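Local coordinates for S-adenosyl-L-methionine-dependent 2-deoxy-scyllo-inosamine dehydrogenase (Bacillus circulans, PDB 4M7S), which catalyses the radical S-adenosyl-L-methionine-dependent two-electron oxidation of 2-deoxy-scyllo-inosamine to amino-dideoxy-scyllo-inosose in butirosin biosynthesis, using two [4Fe-4S] clusters, at residues A[34-38]-A[39-43]; A[101-104]-A[105-109]; A[217-220]-A[221-225]; A[183-187]-A[188-192]. All blocks are in the same frame, centred on the assembly; numbering follows the deposited sequence.

Contact 1: residues A[34-38]-A[39-43]; sequences GEMDP and ALYKT. With IMD (imidazole), chain F.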
loop_
_atom_site.group_PDB
_atom_site.type_symbol
_atom_site.label_atom_id
_atom_site.label_comp_id
_atom_site.label_asym_id
_atom_site.label_seq_id
_atom_site.Cartn_x
_atom_site.Cartn_y
_atom_site.Cartn_z
ATOM N N GLY A 34 10.086 -11.997 7.635
ATOM C CA GLY A 34 10.662 -11.468 6.411
ATOM C C GLY A 34 9.696 -11.475 5.232
ATOM O O GLY A 34 9.452 -10.445 4.607
ATOM N N GLU A 35 9.141 -12.637 4.906
ATOM C CA GLU A 35 8.288 -12.701 3.727
ATOM C C GLU A 35 6.870 -13.179 3.952
ATOM O O GLU A 35 6.607 -14.009 4.818
ATOM C CB GLU A 35 8.939 -13.519 2.627
ATOM C CG GLU A 35 9.171 -12.698 1.387
ATOM C CD GLU A 35 10.140 -13.349 0.457
ATOM O OE1 GLU A 35 9.691 -14.211 -0.326
ATOM O OE2 GLU A 35 11.343 -13.010 0.518
HETATM N N MSE A 36 5.958 -12.654 3.145
HETATM C CA MSE A 36 4.572 -13.080 3.247
HETATM C C MSE A 36 4.423 -14.547 2.843
HETATM O O MSE A 36 4.954 -14.972 1.819
HETATM C CB MSE A 36 3.655 -12.196 2.398
HETATM C CG MSE A 36 2.205 -12.640 2.476
HETATM SE SE MSE A 36 0.968 -11.496 1.518
HETATM C CE MSE A 36 1.002 -9.943 2.711
ATOM N N ASP A 37 3.732 -15.319 3.677
ATOM C CA ASP A 37 3.361 -16.695 3.347
ATOM C C ASP A 37 2.627 -16.716 1.998
ATOM O O ASP A 37 1.646 -16.010 1.822
ATOM C CB ASP A 37 2.465 -17.262 4.459
ATOM C CG ASP A 37 2.193 -18.760 4.307
ATOM O OD1 ASP A 37 2.305 -19.296 3.186
ATOM O OD2 ASP A 37 1.851 -19.405 5.320
ATOM N N PRO A 38 3.123 -17.506 1.028
ATOM C CA PRO A 38 2.431 -17.585 -0.269
ATOM C C PRO A 38 0.976 -18.028 -0.136
ATOM O O PRO A 38 0.135 -17.622 -0.931
ATOM C CB PRO A 38 3.247 -18.626 -1.056
ATOM C CG PRO A 38 4.209 -19.238 -0.063
ATOM C CD PRO A 38 4.412 -18.218 1.013
ATOM N N ALA A 39 0.685 -18.843 0.871
ATOM C CA ALA A 39 -0.688 -19.214 1.169
ATOM C C ALA A 39 -1.511 -17.988 1.565
ATOM O O ALA A 39 -2.691 -17.893 1.238
ATOM C CB ALA A 39 -0.720 -20.226 2.269
ATOM N N LEU A 40 -0.898 -17.058 2.289
ATOM C CA LEU A 40 -1.619 -15.851 2.702
ATOM C C LEU A 40 -1.869 -14.953 1.499
ATOM O O LEU A 40 -2.942 -14.352 1.368
ATOM C CB LEU A 40 -0.868 -15.083 3.796
ATOM C CG LEU A 40 -1.596 -13.847 4.352
ATOM C CD1 LEU A 40 -2.909 -14.252 5.026
ATOM C CD2 LEU A 40 -0.707 -13.069 5.320
ATOM N N TYR A 41 -0.878 -14.855 0.618
ATOM C CA TYR A 41 -1.051 -14.069 -0.592
ATOM C C TYR A 41 -2.116 -14.701 -1.484
ATOM O O TYR A 41 -2.878 -13.989 -2.142
ATOM C CB TYR A 41 0.258 -13.916 -1.368
ATOM C CG TYR A 41 0.132 -12.936 -2.520
ATOM C CD1 TYR A 41 0.271 -11.571 -2.303
ATOM C CD2 TYR A 41 -0.153 -13.373 -3.809
ATOM C CE1 TYR A 41 0.144 -10.667 -3.338
ATOM C CE2 TYR A 41 -0.272 -12.474 -4.863
ATOM C CZ TYR A 41 -0.114 -11.124 -4.611
ATOM O OH TYR A 41 -0.238 -10.217 -5.630
ATOM N N LYS A 42 -2.175 -16.030 -1.513
ATOM C CA LYS A 42 -3.231 -16.678 -2.286
ATOM C C LYS A 42 -4.636 -16.366 -1.758
ATOM O O LYS A 42 -5.540 -16.093 -2.552
ATOM C CB LYS A 42 -3.029 -18.195 -2.412
ATOM C CG LYS A 42 -4.140 -18.867 -3.221
ATOM C CD LYS A 42 -3.689 -20.208 -3.790
ATOM C CE LYS A 42 -4.831 -20.960 -4.476
ATOM N NZ LYS A 42 -5.953 -21.236 -3.555
ATOM N N THR A 43 -4.848 -16.405 -0.442
ATOM C CA THR A 43 -6.196 -16.086 0.031
ATOM C C THR A 43 -6.545 -14.621 -0.229
ATOM O O THR A 43 -7.698 -14.306 -0.471
ATOM C CB THR A 43 -6.543 -16.522 1.504
ATOM O OG1 THR A 43 -6.933 -15.387 2.285
ATOM C CG2 THR A 43 -5.418 -17.227 2.181
HETATM N N1 IMD F . 1.664 -21.830 4.934
HETATM C C2 IMD F . 1.992 -22.878 4.153
HETATM N N3 IMD F . 1.988 -23.998 4.913
HETATM C C4 IMD F . 1.662 -23.653 6.181
HETATM C C5 IMD F . 1.455 -22.278 6.194
#
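Ala39 meets the side chain of Asp37 at the very start of helix 38-50: its backbone N donates to Asp37 OD1 at 2.9 Å, coming in from above the carboxylate plane rather than within it. Asp37 can turn back like this because its CG stands anti to its own backbone N (chi1 -172°), which lays the carboxylate beside the first turn. OD1 also takes a weak bond from N1 of an imidazole, probably a leftover of the crystallisation liquor; the approach of that N1 to OD2 is too short to trust. Asp37 is therefore the N-cap of the helix, in the part of the chain belonging to the radical SAM family, where the loop after strand 7-10 turns into the helix. At Leu40, N makes a weak bond to Asp37 O, and CD2 lies 4.1 Å from CG of selenomethionine Met36, the two side chains crossing at about a right angle. Tyr41 N gives Asp37 O a straighter bond of 3.0 Å. The tyrosine side chain also takes up the end of Met36: SE is 3.8 Å from Tyr41 CB and sits at the ring edge, in its plane, a Met-aromatic contact made away from the ring faces. Phe74 of helix 71-81 stacks on this ring. Lys42 N closes the next turn on Pro38 O at 2.9 Å, while Lys42 NZ reaches on to a salt bridge with Glu46.

Contact 2: residues A[101-104]-A[105-109]; sequences LQTL and TELGI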
loop_
_atom_site.group_PDB
_atom_site.type_symbol
_atom_site.label_atom_id
_atom_site.label_comp_id
_atom_site.label_asym_id
_atom_site.label_seq_id
_atom_site.Cartn_x
_atom_site.Cartn_y
_atom_site.Cartn_z
ATOM N N LEU A 101 13.001 -6.051 -15.005
ATOM C CA LEU A 101 12.018 -5.102 -15.520
ATOM C C LEU A 101 11.162 -5.768 -16.597
ATOM O O LEU A 101 9.931 -5.694 -16.566
ATOM C CB LEU A 101 12.740 -3.892 -16.112
ATOM C CG LEU A 101 11.990 -2.598 -16.435
ATOM C CD1 LEU A 101 13.005 -1.534 -16.825
ATOM C CD2 LEU A 101 10.977 -2.760 -17.550
ATOM N N GLN A 102 11.816 -6.394 -17.568
ATOM C CA GLN A 102 11.084 -6.961 -18.688
ATOM C C GLN A 102 10.265 -8.163 -18.246
ATOM O O GLN A 102 9.165 -8.381 -18.740
ATOM C CB GLN A 102 12.032 -7.312 -19.838
ATOM C CG GLN A 102 12.712 -6.091 -20.460
ATOM C CD GLN A 102 13.375 -6.406 -21.794
ATOM O OE1 GLN A 102 13.391 -7.555 -22.235
ATOM N NE2 GLN A 102 13.925 -5.383 -22.442
ATOM N N THR A 103 10.810 -8.928 -17.306
ATOM C CA THR A 103 10.130 -10.094 -16.747
ATOM C C THR A 103 8.884 -9.657 -15.978
ATOM O O THR A 103 7.798 -10.181 -16.201
ATOM C CB THR A 103 11.064 -10.882 -15.805
ATOM O OG1 THR A 103 12.151 -11.426 -16.562
ATOM C CG2 THR A 103 10.318 -12.002 -15.111
ATOM N N LEU A 104 9.048 -8.694 -15.074
ATOM C CA LEU A 104 7.921 -8.180 -14.302
ATOM C C LEU A 104 6.858 -7.540 -15.191
ATOM O O LEU A 104 5.663 -7.695 -14.936
ATOM C CB LEU A 104 8.409 -7.204 -13.222
ATOM C CG LEU A 104 9.143 -7.951 -12.099
ATOM C CD1 LEU A 104 9.894 -7.012 -11.172
ATOM C CD2 LEU A 104 8.164 -8.826 -11.318
ATOM N N THR A 105 7.286 -6.826 -16.234
ATOM C CA THR A 105 6.336 -6.250 -17.184
ATOM C C THR A 105 5.503 -7.341 -17.876
ATOM O O THR A 105 4.278 -7.249 -17.952
ATOM C CB THR A 105 7.040 -5.371 -18.227
ATOM O OG1 THR A 105 7.715 -4.299 -17.563
ATOM C CG2 THR A 105 6.032 -4.788 -19.204
ATOM N N GLU A 106 6.169 -8.378 -18.376
ATOM C CA GLU A 106 5.462 -9.487 -19.023
ATOM C C GLU A 106 4.489 -10.180 -18.065
ATOM O O GLU A 106 3.411 -10.608 -18.467
ATOM C CB GLU A 106 6.456 -10.501 -19.577
ATOM C CG GLU A 106 5.829 -11.829 -19.995
ATOM C CD GLU A 106 6.868 -12.841 -20.451
ATOM O OE1 GLU A 106 7.092 -13.835 -19.725
ATOM O OE2 GLU A 106 7.462 -12.639 -21.531
ATOM N N LEU A 107 4.868 -10.275 -16.796
ATOM C CA LEU A 107 4.016 -10.911 -15.789
ATOM C C LEU A 107 2.779 -10.092 -15.408
ATOM O O LEU A 107 1.804 -10.649 -14.908
ATOM C CB LEU A 107 4.826 -11.251 -14.541
ATOM C CG LEU A 107 5.912 -12.314 -14.732
ATOM C CD1 LEU A 107 6.755 -12.376 -13.482
ATOM C CD2 LEU A 107 5.324 -13.675 -15.045
ATOM N N GLY A 108 2.815 -8.780 -15.637
ATOM C CA GLY A 108 1.639 -7.955 -15.409
ATOM C C GLY A 108 1.849 -6.549 -14.866
ATOM O O GLY A 108 0.918 -5.744 -14.890
ATOM N N ILE A 109 3.050 -6.240 -14.369
ATOM C CA ILE A 109 3.294 -4.903 -13.821
ATOM C C ILE A 109 3.099 -3.844 -14.901
ATOM O O ILE A 109 3.714 -3.920 -15.966
ATOM C CB ILE A 109 4.716 -4.749 -13.214
ATOM C CG1 ILE A 109 4.915 -5.717 -12.045
ATOM C CG2 ILE A 109 4.952 -3.289 -12.745
ATOM C CD1 ILE A 109 3.820 -5.631 -10.979
#
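Thr105 OG1 donates to the carbonyl O of Leu101, 2.8 Å away, and Thr105 N bonds to the same Leu101 O at 2.9 Å. The two donors arrive from opposite faces of the carbonyl plane, the hydroxyl well above it. With chi1 at -60°, OG1 lies beside the threonine's own backbone N, and this brings it back over the preceding turn. Leu101 CD2 runs alongside, 3.6 Å from Thr105 OG1, so the hydroxyl has an apolar neighbour next to its polar one.

Two residues on, the side chains of Thr103 and Leu107 lie side by side, pointing the same way. Leu107 CD1 is 3.9 Å from Thr103 CG2, a methyl-to-methyl contact, while Thr103 OG1 turns back to bond with Lys99 O. The helix then stops. Gly108 has phi 144°, and Leu104 O receives Ile109 N at 3.0 Å together with a weak bond from Gly108 N. This is a Schellman motif, and it swings Ile109 round so that its CG1 packs on Leu104 CB at 4.0 Å.

Outside this shell, Phe112 of strand 111-116 lies against Leu101, Leu104 and Thr105, and Ile109 reaches Pro87 and Ile89 of strand 86-91, while Leu107 turns to helix 71-81. Helix 98-107 is thus the crossover of a beta-alpha-beta unit, and its C-terminal turn hands the chain to the next strand. Leu101 O takes two sound donors, Leu104 O one sound and one weak, and Leu107 O accepts from Thr79 OG1, so these three carbonyls are satisfied beside apolar packing.

Contact 3: residues A[217-220]-A[221-225]; sequences FRKM and LKEGH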
loop_
_atom_site.group_PDB
_atom_site.type_symbol
_atom_site.label_atom_id
_atom_site.label_comp_id
_atom_site.label_asym_id
_atom_site.label_seq_id
_atom_site.Cartn_x
_atom_site.Cartn_y
_atom_site.Cartn_z
ATOM N N PHE A 217 -14.009 5.098 11.112
ATOM C CA PHE A 217 -12.714 5.761 10.981
ATOM C C PHE A 217 -12.684 6.605 9.716
ATOM O O PHE A 217 -12.287 7.765 9.751
ATOM C CB PHE A 217 -11.565 4.743 10.966
ATOM C CG PHE A 217 -10.192 5.368 10.945
ATOM C CD1 PHE A 217 -9.682 5.998 12.075
ATOM C CD2 PHE A 217 -9.403 5.309 9.803
ATOM C CE1 PHE A 217 -8.411 6.565 12.061
ATOM C CE2 PHE A 217 -8.128 5.866 9.785
ATOM C CZ PHE A 217 -7.637 6.497 10.910
ATOM N N ARG A 218 -13.108 6.030 8.593
ATOM C CA ARG A 218 -13.019 6.760 7.336
ATOM C C ARG A 218 -14.023 7.916 7.310
ATOM O O ARG A 218 -13.760 8.956 6.708
ATOM C CB ARG A 218 -13.152 5.833 6.111
ATOM C CG ARG A 218 -14.567 5.517 5.679
ATOM C CD ARG A 218 -14.561 4.714 4.375
ATOM N NE ARG A 218 -13.651 3.578 4.451
ATOM C CZ ARG A 218 -14.019 2.345 4.789
ATOM N NH1 ARG A 218 -15.285 2.076 5.061
ATOM N NH2 ARG A 218 -13.122 1.373 4.842
ATOM N N LYS A 219 -15.162 7.735 7.982
ATOM C CA LYS A 219 -16.161 8.799 8.124
ATOM C C LYS A 219 -15.618 9.938 8.985
ATOM O O LYS A 219 -15.803 11.119 8.677
ATOM C CB LYS A 219 -17.440 8.232 8.756
ATOM C CG LYS A 219 -18.461 9.276 9.192
ATOM C CD LYS A 219 -19.458 8.653 10.161
ATOM C CE LYS A 219 -19.905 7.279 9.661
ATOM N NZ LYS A 219 -20.307 6.358 10.770
HETATM N N MSE A 220 -14.951 9.562 10.070
HETATM C CA MSE A 220 -14.362 10.502 11.022
HETATM C C MSE A 220 -13.266 11.337 10.342
HETATM O O MSE A 220 -13.165 12.544 10.562
HETATM C CB MSE A 220 -13.788 9.695 12.196
HETATM C CG MSE A 220 -13.089 10.474 13.293
HETATM SE SE MSE A 220 -11.930 9.321 14.389
HETATM C CE MSE A 220 -13.245 8.039 15.024
ATOM N N LEU A 221 -12.456 10.689 9.510
ATOM C CA LEU A 221 -11.374 11.377 8.803
ATOM C C LEU A 221 -11.882 12.152 7.587
ATOM O O LEU A 221 -11.293 13.163 7.188
ATOM C CB LEU A 221 -10.269 10.401 8.391
ATOM C CG LEU A 221 -9.113 10.208 9.372
ATOM C CD1 LEU A 221 -8.525 11.556 9.754
ATOM C CD2 LEU A 221 -9.566 9.472 10.612
ATOM N N LYS A 222 -12.973 11.687 6.992
ATOM C CA LYS A 222 -13.591 12.446 5.917
ATOM C C LYS A 222 -14.117 13.774 6.469
ATOM O O LYS A 222 -14.110 14.798 5.776
ATOM C CB LYS A 222 -14.711 11.642 5.252
ATOM C CG LYS A 222 -15.321 12.338 4.051
ATOM C CD LYS A 222 -16.342 11.456 3.352
ATOM C CE LYS A 222 -17.082 12.226 2.261
ATOM N NZ LYS A 222 -18.111 11.390 1.576
ATOM N N GLU A 223 -14.547 13.757 7.730
ATOM C CA GLU A 223 -15.086 14.950 8.387
ATOM C C GLU A 223 -14.005 15.797 9.059
ATOM O O GLU A 223 -14.302 16.826 9.658
ATOM C CB GLU A 223 -16.131 14.560 9.430
ATOM C CG GLU A 223 -17.474 14.139 8.856
ATOM C CD GLU A 223 -18.392 13.543 9.909
ATOM O OE1 GLU A 223 -17.945 13.384 11.067
ATOM O OE2 GLU A 223 -19.559 13.230 9.579
ATOM N N GLY A 224 -12.757 15.344 8.984
ATOM C CA GLY A 224 -11.640 16.115 9.495
ATOM C C GLY A 224 -11.390 16.012 10.989
ATOM O O GLY A 224 -10.859 16.931 11.594
ATOM N N HIS A 225 -11.754 14.888 11.593
ATOM C CA HIS A 225 -11.524 14.715 13.024
ATOM C C HIS A 225 -10.223 13.967 13.316
ATOM O O HIS A 225 -10.220 12.970 14.043
ATOM C CB HIS A 225 -12.715 14.006 13.668
ATOM C CG HIS A 225 -14.019 14.712 13.461
ATOM N ND1 HIS A 225 -14.256 15.984 13.929
ATOM C CD2 HIS A 225 -15.157 14.319 12.837
ATOM C CE1 HIS A 225 -15.487 16.349 13.602
ATOM N NE2 HIS A 225 -16.052 15.356 12.943
#
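Leu221 meets Phe217, one turn back in helix 212-222, through the end of its side chain. Its CB lies 3.6 Å from Phe217 O, and CG is still near that oxygen at 4.0 Å. CD2 comes closer to Phe217 O, 3.3 Å, and sits over one face of the Phe217 ring, 3.6 Å from the centroid and displaced toward CE1, which it approaches to 3.4 Å. That is a CH-pi contact, 19° off the ring normal. The other branch, CD1, faces the second [4Fe-4S] cluster, nearest atoms about 4 Å apart. The backbone beneath is regular, with Leu221 N bonded to Phe217 O.

Beyond Leu221 the helix ends in a Schellman motif at Gly224, whose phi is positive at 82°. His225 N comes back to Met220 O at 2.9 Å, and this brings His225 CB to within 3.6 Å of CG of selenomethionine Met220. Lys219 and Glu223 run side by side, and His225 NE2 makes a weak bond to Glu223 OE1.

Pro186 and Pro172 also pack on Phe217, and Leu221 has a backbone bond with Cys169, a probable cluster ligand. Leu221 thus gives the cofactor an uncharged hydrocarbon neighbour, packed against an aromatic face.

Contact 4: residues A[183-187]-A[188-192]; sequences NVLPC and FEDFN. With SF4 (iron/sulfur cluster), chain B.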
loop_
_atom_site.group_PDB
_atom_site.type_symbol
_atom_site.label_atom_id
_atom_site.label_comp_id
_atom_site.label_asym_id
_atom_site.label_seq_id
_atom_site.Cartn_x
_atom_site.Cartn_y
_atom_site.Cartn_z
ATOM N N ASN A 183 -2.468 -8.285 8.509
ATOM C CA ASN A 183 -3.214 -7.206 9.156
ATOM C C ASN A 183 -3.610 -6.136 8.162
ATOM O O ASN A 183 -2.833 -5.776 7.272
ATOM C CB ASN A 183 -2.397 -6.579 10.281
ATOM C CG ASN A 183 -2.238 -7.503 11.459
ATOM O OD1 ASN A 183 -3.064 -8.393 11.679
ATOM N ND2 ASN A 183 -1.192 -7.283 12.246
ATOM N N VAL A 184 -4.825 -5.620 8.312
ATOM C CA VAL A 184 -5.306 -4.586 7.410
ATOM C C VAL A 184 -5.251 -3.230 8.120
ATOM O O VAL A 184 -5.791 -3.072 9.217
ATOM C CB VAL A 184 -6.733 -4.892 6.943
ATOM C CG1 VAL A 184 -7.213 -3.837 5.940
ATOM C CG2 VAL A 184 -6.784 -6.293 6.321
ATOM N N LEU A 185 -4.584 -2.264 7.495
ATOM C CA LEU A 185 -4.443 -0.923 8.065
ATOM C C LEU A 185 -5.152 0.070 7.134
ATOM O O LEU A 185 -5.293 -0.193 5.933
ATOM C CB LEU A 185 -2.960 -0.550 8.208
ATOM C CG LEU A 185 -2.014 -1.625 8.748
ATOM C CD1 LEU A 185 -0.566 -1.141 8.687
ATOM C CD2 LEU A 185 -2.380 -2.048 10.175
ATOM N N PRO A 186 -5.587 1.219 7.677
ATOM C CA PRO A 186 -6.342 2.193 6.888
ATOM C C PRO A 186 -5.444 3.166 6.143
ATOM O O PRO A 186 -5.962 3.998 5.404
ATOM C CB PRO A 186 -7.124 2.957 7.963
ATOM C CG PRO A 186 -6.209 2.958 9.129
ATOM C CD PRO A 186 -5.523 1.605 9.099
ATOM N N CYS A 187 -4.125 3.063 6.324
ATOM C CA CYS A 187 -3.210 4.059 5.768
ATOM C C CYS A 187 -1.739 3.614 5.704
ATOM O O CYS A 187 -1.290 2.789 6.500
ATOM C CB CYS A 187 -3.285 5.338 6.589
ATOM S SG CYS A 187 -2.024 6.502 6.111
ATOM N N PHE A 188 -1.000 4.185 4.760
ATOM C CA PHE A 188 0.406 3.823 4.541
ATOM C C PHE A 188 1.286 4.408 5.645
ATOM O O PHE A 188 2.463 4.063 5.766
ATOM C CB PHE A 188 0.871 4.372 3.190
ATOM C CG PHE A 188 0.529 5.821 2.990
ATOM C CD1 PHE A 188 1.323 6.824 3.543
ATOM C CD2 PHE A 188 -0.613 6.185 2.287
ATOM C CE1 PHE A 188 0.991 8.163 3.387
ATOM C CE2 PHE A 188 -0.945 7.518 2.119
ATOM C CZ PHE A 188 -0.140 8.512 2.673
ATOM N N GLU A 189 0.712 5.318 6.430
ATOM C CA GLU A 189 1.414 5.956 7.542
ATOM C C GLU A 189 1.482 5.063 8.780
ATOM O O GLU A 189 2.361 5.229 9.625
ATOM C CB GLU A 189 0.719 7.270 7.923
ATOM C CG GLU A 189 0.870 8.402 6.915
ATOM C CD GLU A 189 2.210 9.116 7.025
ATOM O OE1 GLU A 189 2.763 9.207 8.142
ATOM O OE2 GLU A 189 2.712 9.589 5.987
ATOM N N ASP A 190 0.551 4.119 8.886
ATOM C CA ASP A 190 0.406 3.315 10.098
ATOM C C ASP A 190 1.494 2.232 10.249
ATOM O O ASP A 190 1.187 1.046 10.401
ATOM C CB ASP A 190 -0.978 2.666 10.121
ATOM C CG ASP A 190 -1.380 2.220 11.508
ATOM O OD1 ASP A 190 -0.669 2.578 12.483
ATOM O OD2 ASP A 190 -2.407 1.520 11.619
ATOM N N PHE A 191 2.760 2.641 10.242
ATOM C CA PHE A 191 3.882 1.710 10.366
ATOM C C PHE A 191 3.835 0.936 11.675
ATOM O O PHE A 191 4.282 -0.203 11.761
ATOM C CB PHE A 191 5.223 2.452 10.295
ATOM C CG PHE A 191 6.405 1.595 10.676
ATOM C CD1 PHE A 191 6.987 0.745 9.748
ATOM C CD2 PHE A 191 6.922 1.630 11.962
ATOM C CE1 PHE A 191 8.076 -0.045 10.093
ATOM C CE2 PHE A 191 8.005 0.837 12.315
ATOM C CZ PHE A 191 8.581 -0.002 11.376
ATOM N N ASN A 192 3.317 1.581 12.711
ATOM C CA ASN A 192 3.239 0.948 14.023
ATOM C C ASN A 192 1.947 0.154 14.224
ATOM O O ASN A 192 1.716 -0.402 15.300
ATOM C CB ASN A 192 3.417 1.988 15.129
ATOM C CG ASN A 192 4.867 2.392 15.312
ATOM O OD1 ASN A 192 5.764 1.550 15.276
ATOM N ND2 ASN A 192 5.103 3.685 15.506
HETATM FE FE1 SF4 B . -2.370 10.915 8.047
HETATM FE FE2 SF4 B . -4.456 9.675 9.201
HETATM FE FE3 SF4 B . -3.028 8.456 7.293
HETATM FE FE4 SF4 B . -4.672 10.460 6.693
HETATM S S1 SF4 B . -5.322 8.398 7.491
HETATM S S2 SF4 B . -2.541 10.205 5.875
HETATM S S3 SF4 B . -4.412 11.852 8.496
HETATM S S4 SF4 B . -2.231 9.029 9.372
#
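Cys187 SG is held by two partners: it binds iron FE3 of the cluster at 2.5 Å and accepts a hydrogen bond from Glu189 N at 3.0 Å, almost straight with an N-H...S angle of 166°. The Cys187 side chain swings its sulfur to the far side from N, and from there it can face the cluster and the following turn together. An N-H donated to a cluster-bound thiolate would be expected to draw off some of its negative charge, and may thereby influence the cluster's redox potential.

The same sulfur also lies over the ring of Phe188, 4.0 Å from the centroid and only 8° off the normal, a sulfur-aromatic contact above the middle of one face. To fold back over its neighbour like this, the phenyl group takes the crowded position between backbone N and carbonyl carbon (chi1 49°). Glu189 adds aliphatic cover, with CB 3.4 Å from Cys187 SG and 3.7 Å from cluster sulfide S4.

Further along the turn, Asp190 N bonds to Cys187 O at 3.3 Å and closes a type I beta turn. The side chains of Asp190 and Leu185 cross at about a right angle, and Leu185 CD1 comes 3.3 Å from the backbone O of Asp190. The carboxylate itself is held by backbone N atoms further on, OD1 by Lys194 and OD2 by Met195.

Strand 183-185 thus runs out into a tight turn that presents a cysteine to the metal, with one N-H of the turn, that of Glu189, donated to its sulfur: a cluster-binding loop of the SPASM-related domain, here holding the second [4Fe-4S] cluster.

How the contacts relate
Contact 4 is the buried one, closest of the four to the centre of the fold; the other three are partly buried helix ends further out. Contact 1 starts a helix with a carboxylate cap, whereas contacts 2 and 3 finish theirs with Schellman motifs on glycine. Contacts 1 and 2 share the radical SAM region, where helix 71-81 is touched by side chains of both. Contacts 3 and 4 belong to the iron-sulfur cluster-binding domain and meet directly, Phe217 CE2 lying 3.5 Å from Pro186 CG. There contact 3 combines a helix end with an apolar neighbour for the cluster, and contact 4 supplies a metal ligand.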